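Local coordinates for A-adding tRNA nucleotidyltransferase (PDB 4WBY), which adds the terminal adenosine to tRNA ending in CC, completing the CCA terminus with ATP as substrate and magnesium as cofactor, at residues Y304-K308 and F309-S313. Numbering follows the deposited sequence.
Sequences YKFMK and FKLGS
Phe-306 and Lys-310 meet through a CH-pi contact: CB of Lys-310 sits over one face of the phenyl ring, 3.7 Å from the ring centroid and close to the normal. The two side chains cross at about a right angle, with CD of Lys-310 resting by CD2 and CE2 of Phe-306. The ring gets there because CG stands anti to the backbone N (chi1 -167°), which brings it against Lys-310 and Leu-311, four and five residues on.

Further apolar touches involve Leu-311, whose two methyls serve different neighbours. CD1 lies 4.1 Å from CE1 of Phe-306, while CD2 reaches CG of Met-307 at 3.8 Å. Were Phe-306 replaced by alanine, CB and CD of Lys-310 would probably lose the face they rest on, and CD1 of Leu-311 its aromatic neighbour. On the exposed flank, CD1 of Phe-309 comes near CG of Lys-305, and the ring turns its edge to the Lys-305 carbonyl O; Tyr-284 packs edge-to-face with the same ring.

The backbone bonds record how the helix breaks. Phe-309 N donates to Lys-305 O at 2.9 Å in a regular i to i+4 step. Phe-306 O then takes two donors: Lys-310 N, and Leu-311 N in a weak, bent bond (130° at the hydrogen). Two residues on, a water takes the place of an i to i+4 bond, accepting from Gly-312 N and donating to Lys-308 O, each at 2.9 Å.

Leu-342, Leu-341 and Val-338 of helix 336-342 contact Leu-311, Met-307 and Phe-306 respectively, putting these three against the neighbouring helix. Away from the ATP and magnesium sites, this is a break between consecutive helices 298-309 and 311-320 in the helical C-terminal half, marked by an i to i+5 bond and an inserted water.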
ATOM      1  N   TYR A 304     -13.995  -0.652  14.003  1.00 17.58           N
ATOM      2  CA  TYR A 304     -13.212  -0.745  15.234  1.00 19.06           C
ATOM      3  C   TYR A 304     -14.054  -0.479  16.489  1.00 20.48           C
ATOM      4  O   TYR A 304     -13.971  -1.232  17.464  1.00 22.79           O
ATOM      5  CB  TYR A 304     -12.021   0.214  15.194  1.00 19.77           C
ATOM      6  CG  TYR A 304     -11.195   0.155  16.459  1.00 21.76           C
ATOM      7  CD1 TYR A 304     -10.365  -0.930  16.722  1.00 23.51           C
ATOM      8  CD2 TYR A 304     -11.272   1.167  17.403  1.00 23.96           C
ATOM      9  CE1 TYR A 304      -9.629  -0.994  17.900  1.00 24.57           C
ATOM     10  CE2 TYR A 304     -10.546   1.113  18.570  1.00 27.83           C
ATOM     11  CZ  TYR A 304      -9.724   0.039  18.813  1.00 27.20           C
ATOM     12  OH  TYR A 304      -9.016   0.003  19.995  1.00 30.54           O
ATOM     13  N   LYS A 305     -14.872   0.569  16.468  1.00 22.09           N
ATOM     14  CA  LYS A 305     -15.729   0.869  17.610  1.00 21.65           C
ATOM     15  C   LYS A 305     -16.663  -0.307  17.864  1.00 21.04           C
ATOM     16  O   LYS A 305     -16.878  -0.716  19.017  1.00 23.63           O
ATOM     17  CB  LYS A 305     -16.519   2.158  17.366  1.00 22.45           C
ATOM     18  CG  LYS A 305     -17.401   2.602  18.544  1.00 29.16           C
ATOM     19  CD  LYS A 305     -18.110   3.899  18.191  1.00 34.45           C
ATOM     20  CE  LYS A 305     -18.869   4.479  19.364  1.00 43.04           C
ATOM     21  NZ  LYS A 305     -19.515   5.763  18.973  1.00 47.56           N
ATOM     22  N   PHE A 306     -17.196  -0.872  16.786  1.00 21.15           N
ATOM     23  CA  PHE A 306     -18.094  -2.016  16.875  1.00 22.51           C
ATOM     24  C   PHE A 306     -17.375  -3.228  17.463  1.00 24.13           C
ATOM     25  O   PHE A 306     -17.915  -3.924  18.327  1.00 24.85           O
ATOM     26  CB  PHE A 306     -18.672  -2.356  15.494  1.00 22.60           C
ATOM     27  CG  PHE A 306     -19.829  -3.314  15.547  1.00 22.96           C
ATOM     28  CD1 PHE A 306     -19.620  -4.686  15.558  1.00 24.99           C
ATOM     29  CD2 PHE A 306     -21.127  -2.836  15.609  1.00 25.29           C
ATOM     30  CE1 PHE A 306     -20.695  -5.568  15.627  1.00 27.56           C
ATOM     31  CE2 PHE A 306     -22.212  -3.708  15.664  1.00 27.75           C
ATOM     32  CZ  PHE A 306     -21.996  -5.079  15.676  1.00 26.71           C
ATOM     33  N   MET A 307     -16.160  -3.469  16.988  1.00 23.10           N
ATOM     34  CA  MET A 307     -15.315  -4.550  17.475  1.00 25.85           C
ATOM     35  C   MET A 307     -15.152  -4.439  18.989  1.00 26.61           C
ATOM     36  O   MET A 307     -15.261  -5.436  19.708  1.00 29.45           O
ATOM     37  CB  MET A 307     -13.941  -4.524  16.758  1.00 26.69           C
ATOM     38  CG  MET A 307     -13.110  -5.788  16.957  1.00 30.81           C
ATOM     39  SD  MET A 307     -11.541  -5.806  16.072  1.00 36.50           S
ATOM     40  CE  MET A 307     -10.605  -4.616  17.026  1.00 35.88           C
ATOM     41  N   LYS A 308     -14.908  -3.229  19.482  1.00 23.35           N
ATOM     42  CA  LYS A 308     -14.622  -3.061  20.906  1.00 25.46           C
ATOM     43  C   LYS A 308     -15.882  -3.131  21.779  1.00 23.83           C
ATOM     44  O   LYS A 308     -15.872  -3.789  22.823  1.00 29.33           O
ATOM     45  CB  LYS A 308     -13.882  -1.745  21.157  1.00 27.64           C
ATOM     46  CG  LYS A 308     -12.556  -1.627  20.416  1.00 28.75           C
ATOM     47  CD  LYS A 308     -11.615  -2.774  20.723  1.00 32.61           C
ATOM     48  CE  LYS A 308     -11.056  -2.650  22.128  1.00 35.73           C
ATOM     49  NZ  LYS A 308      -9.992  -3.653  22.384  1.00 40.21           N
ATOM     50  N   PHE A 309     -16.959  -2.470  21.360  1.00 21.97           N
ATOM     51  CA  PHE A 309     -18.159  -2.337  22.193  1.00 22.60           C
ATOM     52  C   PHE A 309     -19.234  -3.390  21.974  1.00 22.48           C
ATOM     53  O   PHE A 309     -19.887  -3.833  22.935  1.00 25.11           O
ATOM     54  CB  PHE A 309     -18.788  -0.965  21.961  1.00 23.30           C
ATOM     55  CG  PHE A 309     -18.087   0.146  22.666  1.00 26.09           C
ATOM     56  CD1 PHE A 309     -16.998   0.775  22.085  1.00 25.41           C
ATOM     57  CD2 PHE A 309     -18.523   0.570  23.914  1.00 25.53           C
ATOM     58  CE1 PHE A 309     -16.347   1.807  22.737  1.00 27.97           C
ATOM     59  CE2 PHE A 309     -17.876   1.588  24.576  1.00 29.05           C
ATOM     60  CZ  PHE A 309     -16.788   2.214  23.986  1.00 27.73           C
ATOM     61  N   LYS A 310     -19.457  -3.772  20.727  1.00 22.96           N
ATOM     62  CA  LYS A 310     -20.671  -4.492  20.368  1.00 24.72           C
ATOM     63  C   LYS A 310     -20.433  -5.913  19.889  1.00 23.98           C
ATOM     64  O   LYS A 310     -21.337  -6.735  19.923  1.00 26.90           O
ATOM     65  CB  LYS A 310     -21.442  -3.717  19.286  1.00 30.38           C
ATOM     66  CG  LYS A 310     -21.806  -2.302  19.699  1.00 40.41           C
ATOM     67  CD  LYS A 310     -22.787  -1.670  18.730  1.00 49.30           C
ATOM     68  CE  LYS A 310     -23.233  -0.301  19.222  1.00 53.39           C
ATOM     69  NZ  LYS A 310     -23.834  -0.373  20.582  1.00 53.65           N
ATOM     70  N   LEU A 311     -19.220  -6.213  19.445  1.00 25.00           N
ATOM     71  CA  LEU A 311     -18.979  -7.494  18.801  1.00 23.50           C
ATOM     72  C   LEU A 311     -19.097  -8.659  19.785  1.00 26.53           C
ATOM     73  O   LEU A 311     -19.536  -9.741  19.407  1.00 26.14           O
ATOM     74  CB  LEU A 311     -17.602  -7.481  18.120  1.00 24.92           C
ATOM     75  CG  LEU A 311     -17.210  -8.667  17.235  1.00 27.76           C
ATOM     76  CD1 LEU A 311     -18.165  -8.806  16.066  1.00 30.78           C
ATOM     77  CD2 LEU A 311     -15.775  -8.524  16.731  1.00 28.55           C
ATOM     78  N   GLY A 312     -18.729  -8.435  21.044  1.00 24.61           N
ATOM     79  CA  GLY A 312     -18.853  -9.468  22.057  1.00 25.43           C
ATOM     80  C   GLY A 312     -20.292  -9.928  22.193  1.00 25.83           C
ATOM     81  O   GLY A 312     -20.584 -11.121  22.136  1.00 25.45           O
ATOM     82  N   SER A 313     -21.200  -8.973  22.355  1.00 25.12           N
ATOM     83  CA  SER A 313     -22.611  -9.301  22.489  1.00 24.72           C
ATOM     84  C   SER A 313     -23.135  -9.926  21.200  1.00 25.38           C
ATOM     85  O   SER A 313     -23.909 -10.878  21.234  1.00 28.92           O
ATOM     86  CB  SER A 313     -23.416  -8.056  22.845  1.00 28.20           C
ATOM     87  OG  SER A 313     -24.796  -8.356  22.885  1.00 31.43           O
TER
HETATM   88  O   HOH W   1     -17.177  -6.289  22.311  1.00 30.50           O